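Local atomic coordinates of glutathione S-transferase (Bombyx mori, PDB entry 4E8H), a protein that probably conjugates glutathione to electrophilic compounds, working as a homodimeric glutathione transferase with a thioredoxin-like domain that binds the tripeptide. Residues N53-I58 with I67-R72. Numbering follows the deposited sequence.
With GSH (glutathione), chain F.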
loop_
_atom_site.group_PDB
_atom_site.type_symbol
_atom_site.label_atom_id
_atom_site.label_comp_id
_atom_site.label_asym_id
_atom_site.label_seq_id
_atom_site.Cartn_x
_atom_site.Cartn_y
_atom_site.Cartn_z
ATOM N N ASN B 53 -4.702 -10.816 -15.735
ATOM C CA ASN B 53 -4.945 -9.995 -14.551
ATOM C C ASN B 53 -6.448 -9.880 -14.302
ATOM O O ASN B 53 -7.119 -9.064 -14.945
ATOM C CB ASN B 53 -4.296 -8.610 -14.734
ATOM C CG ASN B 53 -4.537 -7.664 -13.554
ATOM O OD1 ASN B 53 -5.224 -7.996 -12.587
ATOM N ND2 ASN B 53 -3.962 -6.471 -13.642
ATOM N N PRO B 54 -6.987 -10.700 -13.375
ATOM C CA PRO B 54 -8.428 -10.680 -13.089
ATOM C C PRO B 54 -8.942 -9.337 -12.565
ATOM O O PRO B 54 -10.140 -9.057 -12.665
ATOM C CB PRO B 54 -8.601 -11.777 -12.029
ATOM C CG PRO B 54 -7.232 -12.032 -11.488
ATOM C CD PRO B 54 -6.295 -11.760 -12.620
ATOM N N GLN B 55 -8.042 -8.516 -12.026
ATOM C CA GLN B 55 -8.404 -7.182 -11.547
ATOM C C GLN B 55 -8.458 -6.158 -12.692
ATOM O O GLN B 55 -8.886 -5.020 -12.491
ATOM C CB GLN B 55 -7.443 -6.728 -10.439
ATOM C CG GLN B 55 -8.077 -5.789 -9.415
ATOM C CD GLN B 55 -7.155 -5.440 -8.253
ATOM O OE1 GLN B 55 -6.229 -6.185 -7.923
ATOM N NE2 GLN B 55 -7.415 -4.301 -7.623
ATOM N N HIS B 56 -8.039 -6.578 -13.888
ATOM C CA HIS B 56 -8.064 -5.744 -15.103
ATOM C C HIS B 56 -7.611 -4.296 -14.869
ATOM O O HIS B 56 -8.335 -3.339 -15.160
ATOM C CB HIS B 56 -9.434 -5.808 -15.803
ATOM C CG HIS B 56 -10.594 -5.499 -14.907
ATOM N ND1 HIS B 56 -10.974 -4.211 -14.600
ATOM C CD2 HIS B 56 -11.455 -6.313 -14.251
ATOM C CE1 HIS B 56 -12.020 -4.244 -13.793
ATOM N NE2 HIS B 56 -12.332 -5.507 -13.566
ATOM N N THR B 57 -6.404 -4.158 -14.329
ATOM C CA THR B 57 -5.796 -2.855 -14.098
ATOM C C THR B 57 -4.566 -2.663 -14.975
ATOM O O THR B 57 -3.978 -3.629 -15.470
ATOM C CB THR B 57 -5.342 -2.681 -12.629
ATOM O OG1 THR B 57 -4.528 -3.799 -12.243
ATOM C CG2 THR B 57 -6.542 -2.571 -11.689
ATOM N N ILE B 58 -4.202 -1.400 -15.169
ATOM C CA ILE B 58 -2.877 -1.029 -15.646
ATOM C C ILE B 58 -2.203 -0.197 -14.544
ATOM O O ILE B 58 -2.881 0.559 -13.843
ATOM C CB ILE B 58 -2.919 -0.256 -16.994
ATOM C CG1 ILE B 58 -3.832 0.974 -16.901
ATOM C CG2 ILE B 58 -3.358 -1.184 -18.129
ATOM C CD1 ILE B 58 -3.593 2.015 -17.985
ATOM N N ILE B 67 3.626 -12.667 -14.169
ATOM C CA ILE B 67 2.678 -11.556 -14.183
ATOM C C ILE B 67 2.614 -10.870 -12.821
ATOM O O ILE B 67 2.569 -11.535 -11.785
ATOM C CB ILE B 67 1.248 -12.026 -14.578
ATOM C CG1 ILE B 67 1.276 -12.955 -15.805
ATOM C CG2 ILE B 67 0.314 -10.828 -14.788
ATOM C CD1 ILE B 67 1.812 -12.327 -17.101
ATOM N N LEU B 68 2.611 -9.538 -12.835
ATOM C CA LEU B 68 2.454 -8.746 -11.619
ATOM C C LEU B 68 1.720 -7.439 -11.911
ATOM O O LEU B 68 1.946 -6.810 -12.949
ATOM C CB LEU B 68 3.828 -8.457 -10.998
ATOM C CG LEU B 68 3.948 -7.786 -9.626
ATOM C CD1 LEU B 68 3.410 -8.678 -8.508
ATOM C CD2 LEU B 68 5.400 -7.420 -9.362
ATOM N N TRP B 69 0.832 -7.044 -11.002
ATOM C CA TRP B 69 0.236 -5.710 -11.043
ATOM C C TRP B 69 0.381 -5.015 -9.677
ATOM O O TRP B 69 0.985 -5.577 -8.759
ATOM C CB TRP B 69 -1.210 -5.741 -11.575
ATOM C CG TRP B 69 -2.149 -6.586 -10.780
ATOM C CD1 TRP B 69 -3.003 -6.157 -9.810
ATOM C CD2 TRP B 69 -2.342 -8.004 -10.889
ATOM N NE1 TRP B 69 -3.713 -7.216 -9.300
ATOM C CE2 TRP B 69 -3.327 -8.363 -9.942
ATOM C CE3 TRP B 69 -1.775 -9.008 -11.689
ATOM C CZ2 TRP B 69 -3.763 -9.683 -9.771
ATOM C CZ3 TRP B 69 -2.208 -10.324 -11.518
ATOM C CH2 TRP B 69 -3.193 -10.648 -10.563
ATOM N N GLU B 70 -0.167 -3.805 -9.562
ATOM C CA GLU B 70 0.147 -2.850 -8.480
ATOM C C GLU B 70 1.518 -2.225 -8.713
ATOM O O GLU B 70 2.548 -2.893 -8.584
ATOM C CB GLU B 70 0.056 -3.469 -7.073
ATOM C CG GLU B 70 -1.359 -3.797 -6.605
ATOM C CD GLU B 70 -2.215 -2.574 -6.285
ATOM O OE1 GLU B 70 -1.681 -1.445 -6.180
ATOM O OE2 GLU B 70 -3.441 -2.755 -6.130
ATOM N N SER B 71 1.515 -0.938 -9.055
ATOM C CA SER B 71 2.734 -0.210 -9.410
ATOM C C SER B 71 3.851 -0.329 -8.376
ATOM O O SER B 71 5.014 -0.514 -8.740
ATOM C CB SER B 71 2.425 1.268 -9.665
ATOM O OG SER B 71 1.776 1.852 -8.546
ATOM N N ARG B 72 3.497 -0.233 -7.097
ATOM C CA ARG B 72 4.497 -0.206 -6.030
ATOM C C ARG B 72 5.122 -1.583 -5.757
ATOM O O ARG B 72 6.286 -1.669 -5.356
ATOM C CB ARG B 72 3.927 0.451 -4.763
ATOM C CG ARG B 72 3.579 1.939 -4.966
ATOM C CD ARG B 72 2.599 2.472 -3.917
ATOM N NE ARG B 72 2.023 3.763 -4.300
ATOM C CZ ARG B 72 0.970 3.917 -5.104
ATOM N NH1 ARG B 72 0.359 2.862 -5.628
ATOM N NH2 ARG B 72 0.527 5.134 -5.386
HETATM N N1 GSH F . -3.165 0.792 -7.119
HETATM C CA1 GSH F . -2.973 0.490 -8.526
HETATM C C1 GSH F . -1.514 0.613 -8.863
HETATM O O11 GSH F . -0.757 1.311 -8.153
HETATM O O12 GSH F . -1.037 0.016 -9.854
HETATM C CB1 GSH F . -3.794 1.455 -9.380
HETATM C CG1 GSH F . -4.142 0.835 -10.733
HETATM C CD1 GSH F . -5.328 1.531 -11.368
HETATM O OE1 GSH F . -6.471 1.844 -10.602
HETATM N N2 GSH F . -5.234 1.820 -12.665
HETATM C CA2 GSH F . -6.346 2.391 -13.408
HETATM C C2 GSH F . -7.121 1.314 -14.105
HETATM O O2 GSH F . -6.436 0.167 -14.552
HETATM C CB2 GSH F . -5.819 3.386 -14.435
HETATM S SG2 GSH F . -5.016 4.821 -13.677
HETATM N N3 GSH F . -8.433 1.494 -14.269
HETATM C CA3 GSH F . -9.250 0.596 -15.072
HETATM C C3 GSH F . -9.839 -0.536 -14.258
HETATM O O31 GSH F . -9.420 -0.773 -13.104
HETATM O O32 GSH F . -10.753 -1.254 -14.726
HETATM O O HOH W 1 -4.165 -5.403 -6.349
HETATM O O HOH W 2 -1.593 -2.179 -11.358
#
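Gln55 OE1 takes two donors: Trp69 NE1 at 3.0 Å, bent to 145° at the hydrogen, and a water that also donates to Glu70 OE2. Glutamine suits the place because its extended chain carries an acceptor to the indole edge, the amide nearly upright to the ring. Over one face of that ring lies the amide of Asn53, 19° from parallel, with OD1 3.3 Å from Trp69 CE2. A chi1 of 178°, which sets Asn53 CG anti to N, lays the flat group there. OD1 also accepts from Gln55 N in an Asx turn, while ND2 donates to Thr57 OG1 and Thr60 OG1, so one asparagine side chain both braces the turn and stacks. Pro54 CD adds an apolar touch to Trp69 CH2. In this thioredoxin-like domain, the loop leading to the edge-strand hairpin and the start of helix 71-82 share the glutathione. Ile58 pairs with the cysteinyl part as a neighbouring strand would: its N gives to glutathione O2 at 2.8 Å and its O accepts from glutathione N2. OE1 of the Glu70 carboxylate, a natural partner for the amino group, accepts from glutathione N1. At the helix N-terminus, which probably favours a carboxylate, Ser71 gives N to glutathione O12 and OG to glutathione O11, the latter at 2.6 Å.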